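Local coordinates for microtubule-associated protein 1A/1B, light chain 3, putative (Trypanosoma brucei, PDB 3H9D), which probably acts in autophagy as a ubiquitin-like modifier of the ATG8 family that becomes attached to a membrane phospholipid, at residues 6-11 and 48-53; 32-37 and 92-97; 65-70 and 77-82; 69-74 and 110-115. One frame throughout, in Å; residues are numbered along the deposited sequence.

In the fold
From the N terminus, interaction 1 comes first: it folds helix 7-11 back onto the start of strand 51-55, closing a loop that contains helix 14-27 and strand 31-38. Interaction 2 starts on that strand, within the first loop, and ends at helix 94-101, so the two cross. Interaction 3 lies wholly between the segments of interaction 2 and joins helix 60-71 to strand 80-83 and the residues before it. Interaction 4 leaves from the end of the same helix, shares Lys69 and Arg70 with interaction 3, and reaches strand 108-113, thereby crossing interaction 2. Interactions 3 and 4 have centres about 4 Å apart. All four contacts reach one mixed sheet, the core of the ubiquitin-like fold.

Interaction 1 of 4, residues 6-11 and 48-53; sequences SKYKMS and DRCKFL
Tyr8 meets Cys50 and Lys51, bringing the short helix 7-11, part of the N-terminal helical extension that ATG8 proteins add to the ubiquitin fold, against the start of strand 51-55. The nearest CA atoms, those of Tyr8 and Cys50, are 8.2 Å apart, so the junction is made by side chains. The sulfur-aromatic component is Cys50 SG, which approaches the Tyr8 ring obliquely and lies 4.4 Å from its centroid, 52° off the ring normal. Its nearest ring atom is CD1 of Tyr8. Tyr8 can reach it because its CG stands trans to the backbone N (chi1 -172°), sending the ring across to residues 50 and 51.

A van der Waals contact lies at the phenol end, where Lys51 CE comes to 3.2 Å from Tyr8 OH. Lys51 bends at chi3, and its ammonium group forms a salt bridge with Asp20 of helix 14-27, so its charge is answered there. In ATG8 relatives the surface between the N-terminal helices and this edge strand receives peptide motifs of partner proteins; the position of Lys51 is consistent with such a role here. Polar capping orders the helix start: Lys9 N donates to Ser6 OG at 3.0 Å, and the N-H...O angle is 177°.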
loop_
_atom_site.group_PDB
_atom_site.type_symbol
_atom_site.label_atom_id
_atom_site.label_comp_id
_atom_site.label_asym_id
_atom_site.label_seq_id
_atom_site.Cartn_x
_atom_site.Cartn_y
_atom_site.Cartn_z
ATOM N N SER A 6 1.911 -0.350 5.883
ATOM C CA SER A 6 3.340 -0.459 5.590
ATOM C C SER A 6 3.821 0.592 4.575
ATOM O O SER A 6 3.308 0.676 3.448
ATOM C CB SER A 6 3.655 -1.873 5.096
ATOM O OG SER A 6 4.970 -1.961 4.588
ATOM N N LYS A 7 4.805 1.392 4.987
ATOM C CA LYS A 7 5.436 2.354 4.087
ATOM C C LYS A 7 6.255 1.654 3.007
ATOM O O LYS A 7 6.387 2.168 1.886
ATOM C CB LYS A 7 6.315 3.347 4.852
ATOM C CG LYS A 7 5.565 4.430 5.624
ATOM C CD LYS A 7 6.536 5.548 5.983
ATOM C CE LYS A 7 6.068 6.375 7.168
ATOM N NZ LYS A 7 7.255 6.850 7.970
ATOM N N TYR A 8 6.789 0.481 3.343
ATOM C CA TYR A 8 7.557 -0.337 2.390
ATOM C C TYR A 8 6.675 -0.938 1.292
ATOM O O TYR A 8 7.006 -0.879 0.109
ATOM C CB TYR A 8 8.340 -1.457 3.110
ATOM C CG TYR A 8 9.289 -2.207 2.195
ATOM C CD1 TYR A 8 10.637 -1.822 2.089
ATOM C CD2 TYR A 8 8.845 -3.285 1.423
ATOM C CE1 TYR A 8 11.508 -2.491 1.252
ATOM C CE2 TYR A 8 9.708 -3.969 0.583
ATOM C CZ TYR A 8 11.042 -3.565 0.500
ATOM O OH TYR A 8 11.912 -4.232 -0.337
ATOM N N LYS A 9 5.563 -1.548 1.681
ATOM C CA LYS A 9 4.620 -2.060 0.698
ATOM C C LYS A 9 4.226 -0.977 -0.323
ATOM O O LYS A 9 4.246 -1.219 -1.522
ATOM C CB LYS A 9 3.390 -2.615 1.397
ATOM C CG LYS A 9 2.397 -3.260 0.462
ATOM C CD LYS A 9 1.284 -3.940 1.225
ATOM C CE LYS A 9 1.573 -5.403 1.438
ATOM N NZ LYS A 9 0.286 -6.145 1.603
ATOM N N MET A 10 3.904 0.209 0.184
ATOM C CA MET A 10 3.416 1.346 -0.599
ATOM C C MET A 10 4.416 1.808 -1.676
ATOM O O MET A 10 4.033 2.121 -2.818
ATOM C CB MET A 10 3.100 2.496 0.364
ATOM C CG MET A 10 2.424 3.717 -0.248
ATOM S SD MET A 10 0.746 3.376 -0.833
ATOM C CE MET A 10 -0.067 4.881 -0.320
ATOM N N SER A 11 5.696 1.822 -1.307
ATOM C CA SER A 11 6.739 2.401 -2.141
ATOM C C SER A 11 7.404 1.401 -3.084
ATOM O O SER A 11 8.260 1.777 -3.872
ATOM C CB SER A 11 7.775 3.153 -1.280
ATOM O OG SER A 11 8.327 2.312 -0.283
ATOM N N ASP A 48 16.465 2.592 8.126
ATOM C CA ASP A 48 16.737 2.831 6.702
ATOM C C ASP A 48 16.547 1.594 5.858
ATOM O O ASP A 48 16.008 1.656 4.746
ATOM C CB ASP A 48 18.172 3.263 6.520
ATOM C CG ASP A 48 18.394 4.666 6.928
ATOM O OD1 ASP A 48 17.388 5.403 7.069
ATOM O OD2 ASP A 48 19.576 5.024 7.096
ATOM N N ARG A 49 17.020 0.482 6.414
ATOM C CA ARG A 49 17.077 -0.800 5.763
ATOM C C ARG A 49 16.241 -1.741 6.608
ATOM O O ARG A 49 16.717 -2.346 7.570
ATOM C CB ARG A 49 18.534 -1.260 5.706
ATOM C CG ARG A 49 19.481 -0.184 5.195
ATOM C CD ARG A 49 20.632 0.000 6.153
ATOM N NE ARG A 49 21.690 -0.963 5.901
ATOM C CZ ARG A 49 22.442 -1.532 6.838
ATOM N NH1 ARG A 49 22.250 -1.263 8.126
ATOM N NH2 ARG A 49 23.383 -2.392 6.478
ATOM N N CYS A 50 14.977 -1.842 6.237
ATOM C CA CYS A 50 13.977 -2.506 7.045
ATOM C C CYS A 50 13.794 -3.966 6.646
ATOM O O CYS A 50 12.889 -4.627 7.121
ATOM C CB CYS A 50 12.657 -1.757 6.898
ATOM S SG CYS A 50 11.946 -1.930 5.257
ATOM N N LYS A 51 14.652 -4.461 5.766
ATOM C CA LYS A 51 14.555 -5.828 5.282
ATOM C C LYS A 51 15.566 -6.726 5.998
ATOM O O LYS A 51 16.766 -6.441 6.035
ATOM C CB LYS A 51 14.773 -5.865 3.776
ATOM C CG LYS A 51 14.117 -7.029 3.053
ATOM C CD LYS A 51 14.457 -7.018 1.570
ATOM C CE LYS A 51 14.441 -5.612 1.005
ATOM N NZ LYS A 51 15.167 -5.543 -0.296
ATOM N N PHE A 52 15.060 -7.804 6.581
ATOM C CA PHE A 52 15.896 -8.761 7.293
ATOM C C PHE A 52 15.802 -10.115 6.656
ATOM O O PHE A 52 14.727 -10.573 6.298
ATOM C CB PHE A 52 15.513 -8.841 8.769
ATOM C CG PHE A 52 15.891 -7.622 9.542
ATOM C CD1 PHE A 52 15.033 -6.516 9.586
ATOM C CD2 PHE A 52 17.120 -7.561 10.200
ATOM C CE1 PHE A 52 15.385 -5.367 10.282
ATOM C CE2 PHE A 52 17.488 -6.420 10.910
ATOM C CZ PHE A 52 16.622 -5.316 10.952
ATOM N N LEU A 53 16.960 -10.734 6.486
ATOM C CA LEU A 53 17.049 -12.099 6.023
ATOM C C LEU A 53 17.394 -12.876 7.283
ATOM O O LEU A 53 18.547 -12.923 7.698
ATOM C CB LEU A 53 18.132 -12.208 4.946
ATOM C CG LEU A 53 17.805 -11.735 3.514
ATOM C CD1 LEU A 53 17.167 -10.331 3.402
ATOM C CD2 LEU A 53 19.045 -11.809 2.661
#

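Interaction 2 of 4, residues 32-37 and 92-97; sequences LPIICE and AQMADI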
loop_
_atom_site.group_PDB
_atom_site.type_symbol
_atom_site.label_atom_id
_atom_site.label_comp_id
_atom_site.label_asym_id
_atom_site.label_seq_id
_atom_site.Cartn_x
_atom_site.Cartn_y
_atom_site.Cartn_z
ATOM N N LEU A 32 14.590 -16.251 6.145
ATOM C CA LEU A 32 13.210 -15.806 5.983
ATOM C C LEU A 32 13.190 -14.306 5.735
ATOM O O LEU A 32 13.808 -13.549 6.484
ATOM C CB LEU A 32 12.382 -16.161 7.224
ATOM C CG LEU A 32 12.315 -17.636 7.603
ATOM C CD1 LEU A 32 11.804 -17.767 9.018
ATOM C CD2 LEU A 32 11.435 -18.404 6.622
ATOM N N PRO A 33 12.493 -13.869 4.670
ATOM C CA PRO A 33 12.489 -12.446 4.320
ATOM C C PRO A 33 11.495 -11.648 5.161
ATOM O O PRO A 33 10.285 -11.889 5.114
ATOM C CB PRO A 33 12.111 -12.454 2.841
ATOM C CG PRO A 33 11.297 -13.679 2.660
ATOM C CD PRO A 33 11.696 -14.674 3.724
ATOM N N ILE A 34 12.026 -10.713 5.936
ATOM C CA ILE A 34 11.249 -9.964 6.909
ATOM C C ILE A 34 11.306 -8.460 6.613
ATOM O O ILE A 34 12.377 -7.909 6.338
ATOM C CB ILE A 34 11.729 -10.303 8.376
ATOM C CG1 ILE A 34 10.936 -11.480 8.952
ATOM C CG2 ILE A 34 11.603 -9.120 9.320
ATOM C CD1 ILE A 34 11.400 -12.845 8.479
ATOM N N ILE A 35 10.141 -7.815 6.638
ATOM C CA ILE A 35 10.064 -6.338 6.609
ATOM C C ILE A 35 9.762 -5.848 8.031
ATOM O O ILE A 35 8.813 -6.302 8.658
ATOM C CB ILE A 35 8.988 -5.804 5.593
ATOM C CG1 ILE A 35 9.240 -6.326 4.175
ATOM C CG2 ILE A 35 8.904 -4.252 5.595
ATOM C CD1 ILE A 35 10.550 -5.876 3.565
ATOM N N CYS A 36 10.569 -4.920 8.531
ATOM C CA CYS A 36 10.464 -4.494 9.923
ATOM C C CYS A 36 10.361 -2.982 10.037
ATOM O O CYS A 36 11.348 -2.264 9.814
ATOM C CB CYS A 36 11.669 -5.015 10.716
ATOM S SG CYS A 36 11.306 -5.426 12.422
ATOM N N GLU A 37 9.168 -2.495 10.392
ATOM C CA GLU A 37 8.916 -1.048 10.416
ATOM C C GLU A 37 8.391 -0.553 11.761
ATOM O O GLU A 37 7.767 -1.298 12.482
ATOM C CB GLU A 37 7.965 -0.670 9.272
ATOM C CG GLU A 37 8.508 -1.011 7.873
ATOM C CD GLU A 37 7.468 -0.806 6.786
ATOM O OE1 GLU A 37 7.509 0.242 6.110
ATOM O OE2 GLU A 37 6.597 -1.677 6.631
ATOM N N ALA A 92 7.727 -17.745 20.653
ATOM C CA ALA A 92 7.323 -18.232 19.340
ATOM C C ALA A 92 8.514 -18.384 18.393
ATOM O O ALA A 92 9.525 -17.685 18.514
ATOM C CB ALA A 92 6.265 -17.324 18.744
ATOM N N GLN A 93 8.386 -19.321 17.459
ATOM C CA GLN A 93 9.420 -19.569 16.469
ATOM C C GLN A 93 9.177 -18.640 15.293
ATOM O O GLN A 93 8.093 -18.663 14.710
ATOM C CB GLN A 93 9.356 -21.022 15.982
ATOM C CG GLN A 93 9.467 -22.096 17.072
ATOM C CD GLN A 93 10.742 -21.996 17.909
ATOM O OE1 GLN A 93 10.719 -22.264 19.116
ATOM N NE2 GLN A 93 11.861 -21.619 17.274
ATOM N N MET A 94 10.173 -17.828 14.936
ATOM C CA MET A 94 10.031 -16.932 13.781
ATOM C C MET A 94 9.400 -17.647 12.583
ATOM O O MET A 94 8.520 -17.097 11.917
ATOM C CB MET A 94 11.374 -16.308 13.390
ATOM C CG MET A 94 11.780 -15.118 14.257
ATOM S SD MET A 94 10.604 -13.751 14.189
ATOM C CE MET A 94 10.947 -13.062 12.561
ATOM N N ALA A 95 9.826 -18.891 12.361
ATOM C CA ALA A 95 9.424 -19.691 11.205
ATOM C C ALA A 95 7.982 -20.204 11.260
ATOM O O ALA A 95 7.439 -20.628 10.234
ATOM C CB ALA A 95 10.391 -20.841 11.025
ATOM N N ASP A 96 7.377 -20.184 12.453
ATOM C CA ASP A 96 5.933 -20.398 12.616
ATOM C C ASP A 96 5.167 -19.112 12.306
ATOM O O ASP A 96 4.109 -19.146 11.673
ATOM C CB ASP A 96 5.588 -20.855 14.043
ATOM C CG ASP A 96 5.950 -22.324 14.315
ATOM O OD1 ASP A 96 6.164 -23.108 13.358
ATOM O OD2 ASP A 96 6.005 -22.689 15.514
ATOM N N ILE A 97 5.700 -17.987 12.785
ATOM C CA ILE A 97 5.147 -16.657 12.506
ATOM C C ILE A 97 5.197 -16.370 11.005
ATOM O O ILE A 97 4.244 -15.840 10.438
ATOM C CB ILE A 97 5.890 -15.529 13.305
ATOM C CG1 ILE A 97 6.050 -15.902 14.789
ATOM C CG2 ILE A 97 5.189 -14.177 13.153
ATOM C CD1 ILE A 97 4.740 -16.089 15.563
#
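Leu32 has the most surface buried in this contact, and it reaches helix 94-101 through one methyl. Its CD1 lies 3.8 Å from Ala95 CA and nearly as close to Ala95 CB, so the branch end rests on the backbone and the methyl of the helix's second residue together. The geometry of the leucine accounts for this: CG is trans to the carbonyl carbon (chi1 -58°), and CD1 ends up over the first turn. The CA atoms of Leu32 and Ala95, 7.5 Å apart, are the nearest CA pair across the segments.

Met94 makes the second point of contact with the tip of its chain. Bends at chi2 (-61°) and chi3 (-74°) curl the thioether round, and CE is carried to Ile34, 3.9 Å from CG1 and 4.1 Å from CD1 of that residue. Leu32 and Ile34 are two apart on strand 31-38 and present their side chains to the same face of the sheet. This is the core of the ubiquitin-like beta-grasp fold, in which helices 60-71 and 94-101 cover this face of the mixed sheet; here Ile34 also touches Phe63 of helix 60-71, and Met94 touches Met110 of strand 108-113. Gln93 stands at the N-cap position of helix 94-101. Its backbone O receives two N-H groups of the first turn, from Asp96 N at 2.8 Å and from Ile97 N at 3.1 Å.

Interaction 3 of 4, residues 65-70 and 77-82; sequences SVLRKR and SALFVY
Helix segment 65-70 and the chain of segment 77-82 come nearest at Arg68 and Leu79, whose CA atoms are 7.4 Å apart. The helix keeps helical phi/psi through Arg70, while the chain from Ser77 is extended, offering the carbonyl of Ser77 and the side chains of Leu79 and Val81 to it.

The polar part is carried by Arg68. Its chain runs straight to CD, then bends at chi3 (-78°), which swings the guanidinium group toward the extended residues. Both terminal nitrogens grip a single atom, Ser77 O: NH1 donates at 2.8 Å and NH2 at 2.7 Å. The oxygen is almost exactly in the guanidinium plane, and this forked grip should limit rotation of the group. Seen from the carbonyl, NH1 is nearly in line with the C=O bond at 163°, and NH2 lies in the carbonyl plane. Leu79 CB covers one face of the guanidinium. A water accepts from Leu79 N at 3.3 Å and, weakly, from Arg68 NH2, bridging the two.

The apolar part lies alongside. Leu79 CD2 packs 3.8 Å from Arg68 CA, against the helix backbone, and meets Leu67 CG; the two leucine side chains cross at about a right angle. Leu67 CD2 reaches Val81 CG1 at 3.6 Å, and those two side chains run antiparallel past each other.

Val64 of the same helix also touches Leu79 and Val81. Helix 60-71 packs on strands 80-83 and 108-113 of the beta-grasp sheet, which pair with each other, and Tyr112 of the latter touches both Leu67 and Val81.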
loop_
_atom_site.group_PDB
_atom_site.type_symbol
_atom_site.label_atom_id
_atom_site.label_comp_id
_atom_site.label_asym_id
_atom_site.label_seq_id
_atom_site.Cartn_x
_atom_site.Cartn_y
_atom_site.Cartn_z
ATOM N N SER A 65 16.393 -9.448 19.848
ATOM C CA SER A 65 17.770 -9.129 20.233
ATOM C C SER A 65 18.589 -8.582 19.055
ATOM O O SER A 65 19.346 -7.624 19.224
ATOM C CB SER A 65 18.459 -10.352 20.858
ATOM O OG SER A 65 18.116 -10.497 22.232
ATOM N N VAL A 66 18.420 -9.197 17.878
ATOM C CA VAL A 66 19.063 -8.756 16.626
ATOM C C VAL A 66 18.559 -7.379 16.171
ATOM O O VAL A 66 19.350 -6.509 15.797
ATOM C CB VAL A 66 18.840 -9.778 15.472
ATOM C CG1 VAL A 66 19.374 -9.244 14.149
ATOM C CG2 VAL A 66 19.480 -11.123 15.802
ATOM N N LEU A 67 17.238 -7.203 16.199
ATOM C CA LEU A 67 16.589 -5.924 15.910
ATOM C C LEU A 67 17.051 -4.809 16.856
ATOM O O LEU A 67 17.242 -3.668 16.428
ATOM C CB LEU A 67 15.071 -6.103 15.987
ATOM C CG LEU A 67 14.119 -4.924 15.759
ATOM C CD1 LEU A 67 14.271 -4.331 14.360
ATOM C CD2 LEU A 67 12.706 -5.402 15.987
ATOM N N ARG A 68 17.244 -5.156 18.132
ATOM C CA ARG A 68 17.706 -4.213 19.164
ATOM C C ARG A 68 19.083 -3.612 18.867
ATOM O O ARG A 68 19.344 -2.435 19.161
ATOM C CB ARG A 68 17.710 -4.898 20.534
ATOM C CG ARG A 68 18.085 -4.000 21.694
ATOM C CD ARG A 68 18.185 -4.779 22.997
ATOM N NE ARG A 68 16.888 -5.096 23.596
ATOM C CZ ARG A 68 16.183 -4.269 24.368
ATOM N NH1 ARG A 68 16.622 -3.036 24.637
ATOM N NH2 ARG A 68 15.032 -4.681 24.870
ATOM N N LYS A 69 19.959 -4.423 18.280
ATOM C CA LYS A 69 21.274 -3.957 17.845
ATOM C C LYS A 69 21.188 -2.845 16.790
ATOM O O LYS A 69 22.102 -2.026 16.671
ATOM N N ARG A 70 20.087 -2.816 16.038
ATOM C CA ARG A 70 19.899 -1.844 14.945
ATOM C C ARG A 70 19.189 -0.570 15.396
ATOM O O ARG A 70 19.527 0.521 14.941
ATOM C CB ARG A 70 19.111 -2.454 13.776
ATOM C CG ARG A 70 19.313 -3.947 13.533
ATOM C CD ARG A 70 20.756 -4.295 13.232
ATOM N NE ARG A 70 20.883 -5.656 12.708
ATOM C CZ ARG A 70 21.474 -5.964 11.556
ATOM N NH1 ARG A 70 22.021 -5.012 10.806
ATOM N NH2 ARG A 70 21.532 -7.230 11.162
ATOM N N SER A 77 15.276 -0.661 28.247
ATOM C CA SER A 77 13.935 -0.589 27.689
ATOM C C SER A 77 13.533 -1.853 26.947
ATOM O O SER A 77 14.326 -2.422 26.191
ATOM C CB SER A 77 13.809 0.618 26.767
ATOM O OG SER A 77 13.770 1.821 27.517
ATOM N N ALA A 78 12.292 -2.283 27.179
ATOM C CA ALA A 78 11.677 -3.352 26.409
ATOM C C ALA A 78 11.467 -2.946 24.949
ATOM O O ALA A 78 11.317 -1.760 24.628
ATOM C CB ALA A 78 10.362 -3.771 27.035
ATOM N N LEU A 79 11.458 -3.960 24.089
ATOM C CA LEU A 79 11.220 -3.834 22.666
ATOM C C LEU A 79 10.188 -4.877 22.291
ATOM O O LEU A 79 10.382 -6.072 22.549
ATOM C CB LEU A 79 12.519 -4.063 21.879
ATOM C CG LEU A 79 12.542 -4.011 20.342
ATOM C CD1 LEU A 79 11.999 -2.673 19.791
ATOM C CD2 LEU A 79 13.970 -4.275 19.839
ATOM N N PHE A 80 9.086 -4.428 21.692
ATOM C CA PHE A 80 8.010 -5.336 21.299
ATOM C C PHE A 80 7.929 -5.477 19.780
ATOM O O PHE A 80 8.277 -4.552 19.050
ATOM C CB PHE A 80 6.666 -4.861 21.885
ATOM C CG PHE A 80 6.703 -4.636 23.379
ATOM C CD1 PHE A 80 6.896 -3.362 23.897
ATOM C CD2 PHE A 80 6.548 -5.698 24.262
ATOM C CE1 PHE A 80 6.946 -3.150 25.266
ATOM C CE2 PHE A 80 6.590 -5.496 25.646
ATOM C CZ PHE A 80 6.790 -4.225 26.143
ATOM N N VAL A 81 7.480 -6.637 19.308
ATOM C CA VAL A 81 7.228 -6.822 17.876
ATOM C C VAL A 81 5.828 -7.352 17.598
ATOM O O VAL A 81 5.230 -8.021 18.428
ATOM C CB VAL A 81 8.317 -7.673 17.144
ATOM C CG1 VAL A 81 9.651 -6.915 17.100
ATOM C CG2 VAL A 81 8.470 -9.067 17.775
ATOM N N TYR A 82 5.312 -7.022 16.419
ATOM C CA TYR A 82 3.912 -7.231 16.090
ATOM C C TYR A 82 3.805 -7.818 14.689
ATOM O O TYR A 82 4.573 -7.448 13.803
ATOM C CB TYR A 82 3.149 -5.890 16.165
ATOM C CG TYR A 82 3.301 -5.147 17.485
ATOM C CD1 TYR A 82 2.339 -5.263 18.486
ATOM C CD2 TYR A 82 4.405 -4.326 17.733
ATOM C CE1 TYR A 82 2.473 -4.582 19.702
ATOM C CE2 TYR A 82 4.549 -3.645 18.948
ATOM C CZ TYR A 82 3.579 -3.780 19.923
ATOM O OH TYR A 82 3.709 -3.120 21.125
HETATM O O HOH W 1 12.792 -6.702 25.313
#

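Interaction 4 of 4, residues 69-74 and 110-115; sequences KRVQLE and MKYSGE
Between Val71 and Tyr112 the CA atoms are 9.7 Å apart, and between Leu73 and Gly114 they are 7.9 Å apart, so the chain leaving helix 60-71, turned at Gln72 by a positive phi of 61° and extended at Leu73, draws closer to the C-terminal part of segment 110-115 as both proceed.

Val71 supplies the better-defined contact. Its CG1 methyl comes to 3.7 Å from Tyr112 CE1 and is also near CZ, approaching the ring obliquely. The two side chains point past each other in opposite directions, the valine extending from the helix toward the sheet and the tyrosine from the strand toward the helix. Tyr112 adopts a chi1 of 61°, with CG placed between the backbone N and the carbonyl carbon, a setting that turns the ring toward the methyl. Its hydroxyl is hydrogen-bonded to the backbone O of Gly45, which holds the far end of the ring.

The second contact is looser: Leu73 CD1 faces the backbone of Gly114, 4.4 Å from its CA. Just before this glycine, Ser113 OG donates to Gly114 O at 2.8 Å, a local side-chain-to-backbone bond between neighbouring residues.

Strand 108-113 lies between strands 31-38 and 80-83 in the ubiquitin-like sheet, with backbone bonds to both. Tyr112 touches Cys36 and Lys38 on strand 31-38 and Ile44 in the loop beyond it, while Val71 meets the tyrosine ring from the end of helix 60-71.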
loop_
_atom_site.group_PDB
_atom_site.type_symbol
_atom_site.label_atom_id
_atom_site.label_comp_id
_atom_site.label_asym_id
_atom_site.label_seq_id
_atom_site.Cartn_x
_atom_site.Cartn_y
_atom_site.Cartn_z
ATOM N N LYS A 69 19.959 -4.423 18.280
ATOM C CA LYS A 69 21.274 -3.957 17.845
ATOM C C LYS A 69 21.188 -2.845 16.790
ATOM O O LYS A 69 22.102 -2.026 16.671
ATOM N N ARG A 70 20.087 -2.816 16.038
ATOM C CA ARG A 70 19.899 -1.844 14.945
ATOM C C ARG A 70 19.189 -0.570 15.396
ATOM O O ARG A 70 19.527 0.521 14.941
ATOM C CB ARG A 70 19.111 -2.454 13.776
ATOM C CG ARG A 70 19.313 -3.947 13.533
ATOM C CD ARG A 70 20.756 -4.295 13.232
ATOM N NE ARG A 70 20.883 -5.656 12.708
ATOM C CZ ARG A 70 21.474 -5.964 11.556
ATOM N NH1 ARG A 70 22.021 -5.012 10.806
ATOM N NH2 ARG A 70 21.532 -7.230 11.162
ATOM N N VAL A 71 18.191 -0.713 16.267
ATOM C CA VAL A 71 17.422 0.450 16.743
ATOM C C VAL A 71 18.195 1.254 17.796
ATOM O O VAL A 71 17.914 2.433 18.019
ATOM C CB VAL A 71 15.978 0.075 17.226
ATOM C CG1 VAL A 71 15.168 -0.518 16.080
ATOM C CG2 VAL A 71 15.998 -0.888 18.416
ATOM N N GLN A 72 19.181 0.598 18.412
ATOM C CA GLN A 72 20.067 1.180 19.439
ATOM C C GLN A 72 19.318 1.668 20.682
ATOM O O GLN A 72 19.746 2.618 21.353
ATOM C CB GLN A 72 20.952 2.285 18.849
ATOM C CG GLN A 72 22.022 1.782 17.887
ATOM C CD GLN A 72 22.374 2.808 16.826
ATOM O OE1 GLN A 72 22.461 4.008 17.107
ATOM N NE2 GLN A 72 22.579 2.341 15.596
ATOM N N LEU A 73 18.204 0.995 20.972
ATOM C CA LEU A 73 17.368 1.266 22.134
ATOM C C LEU A 73 18.135 0.901 23.395
ATOM O O LEU A 73 18.720 -0.192 23.474
ATOM C CB LEU A 73 16.092 0.411 22.064
ATOM C CG LEU A 73 14.715 0.864 22.573
ATOM C CD1 LEU A 73 13.887 -0.358 22.970
ATOM C CD2 LEU A 73 14.759 1.896 23.695
ATOM N N GLU A 74 18.128 1.815 24.368
ATOM C CA GLU A 74 18.694 1.574 25.699
ATOM C C GLU A 74 18.296 0.186 26.190
ATOM O O GLU A 74 17.110 -0.142 26.216
ATOM C CB GLU A 74 18.196 2.634 26.687
ATOM C CG GLU A 74 18.945 3.958 26.653
ATOM C CD GLU A 74 18.488 4.879 25.527
ATOM O OE1 GLU A 74 18.721 4.543 24.344
ATOM O OE2 GLU A 74 17.908 5.949 25.825
ATOM N N MET A 110 6.489 -6.994 9.878
ATOM C CA MET A 110 6.486 -6.862 11.327
ATOM C C MET A 110 6.562 -5.405 11.682
ATOM O O MET A 110 7.095 -4.620 10.910
ATOM C CB MET A 110 7.671 -7.602 11.950
ATOM C CG MET A 110 7.769 -9.061 11.558
ATOM S SD MET A 110 9.147 -9.879 12.367
ATOM C CE MET A 110 8.582 -9.894 14.069
ATOM N N LYS A 111 6.002 -5.052 12.835
ATOM C CA LYS A 111 6.177 -3.729 13.427
ATOM C C LYS A 111 6.937 -3.896 14.728
ATOM O O LYS A 111 6.918 -4.964 15.332
ATOM C CB LYS A 111 4.825 -3.062 13.709
ATOM C CG LYS A 111 3.863 -3.001 12.534
ATOM C CD LYS A 111 3.773 -1.608 11.940
ATOM C CE LYS A 111 4.796 -1.397 10.833
ATOM N NZ LYS A 111 4.745 -0.010 10.306
ATOM N N TYR A 112 7.603 -2.836 15.161
ATOM C CA TYR A 112 8.309 -2.841 16.438
ATOM C C TYR A 112 8.016 -1.564 17.216
ATOM O O TYR A 112 7.765 -0.501 16.636
ATOM C CB TYR A 112 9.836 -3.031 16.246
ATOM C CG TYR A 112 10.495 -1.931 15.434
ATOM C CD1 TYR A 112 11.037 -0.810 16.061
ATOM C CD2 TYR A 112 10.564 -2.003 14.040
ATOM C CE1 TYR A 112 11.618 0.206 15.331
ATOM C CE2 TYR A 112 11.166 -0.983 13.300
ATOM C CZ TYR A 112 11.671 0.116 13.959
ATOM O OH TYR A 112 12.255 1.129 13.265
ATOM N N SER A 113 8.058 -1.679 18.540
ATOM C CA SER A 113 7.843 -0.537 19.409
ATOM C C SER A 113 8.599 -0.732 20.708
ATOM O O SER A 113 8.720 -1.855 21.196
ATOM C CB SER A 113 6.346 -0.364 19.704
ATOM O OG SER A 113 6.132 0.714 20.593
ATOM N N GLY A 114 9.086 0.373 21.271
ATOM C CA GLY A 114 9.568 0.395 22.644
ATOM C C GLY A 114 8.387 0.677 23.557
ATOM O O GLY A 114 7.236 0.509 23.155
ATOM N N GLU A 115 8.675 1.124 24.775
ATOM C CA GLU A 115 7.643 1.363 25.778
ATOM C C GLU A 115 7.002 2.744 25.643
ATOM O O GLU A 115 5.920 2.968 26.165
ATOM C CB GLU A 115 8.187 1.139 27.199
ATOM C CG GLU A 115 8.815 -0.239 27.395
ATOM C CD GLU A 115 9.280 -0.493 28.820
ATOM O OE1 GLU A 115 10.508 -0.424 29.082
ATOM O OE2 GLU A 115 8.415 -0.773 29.675
#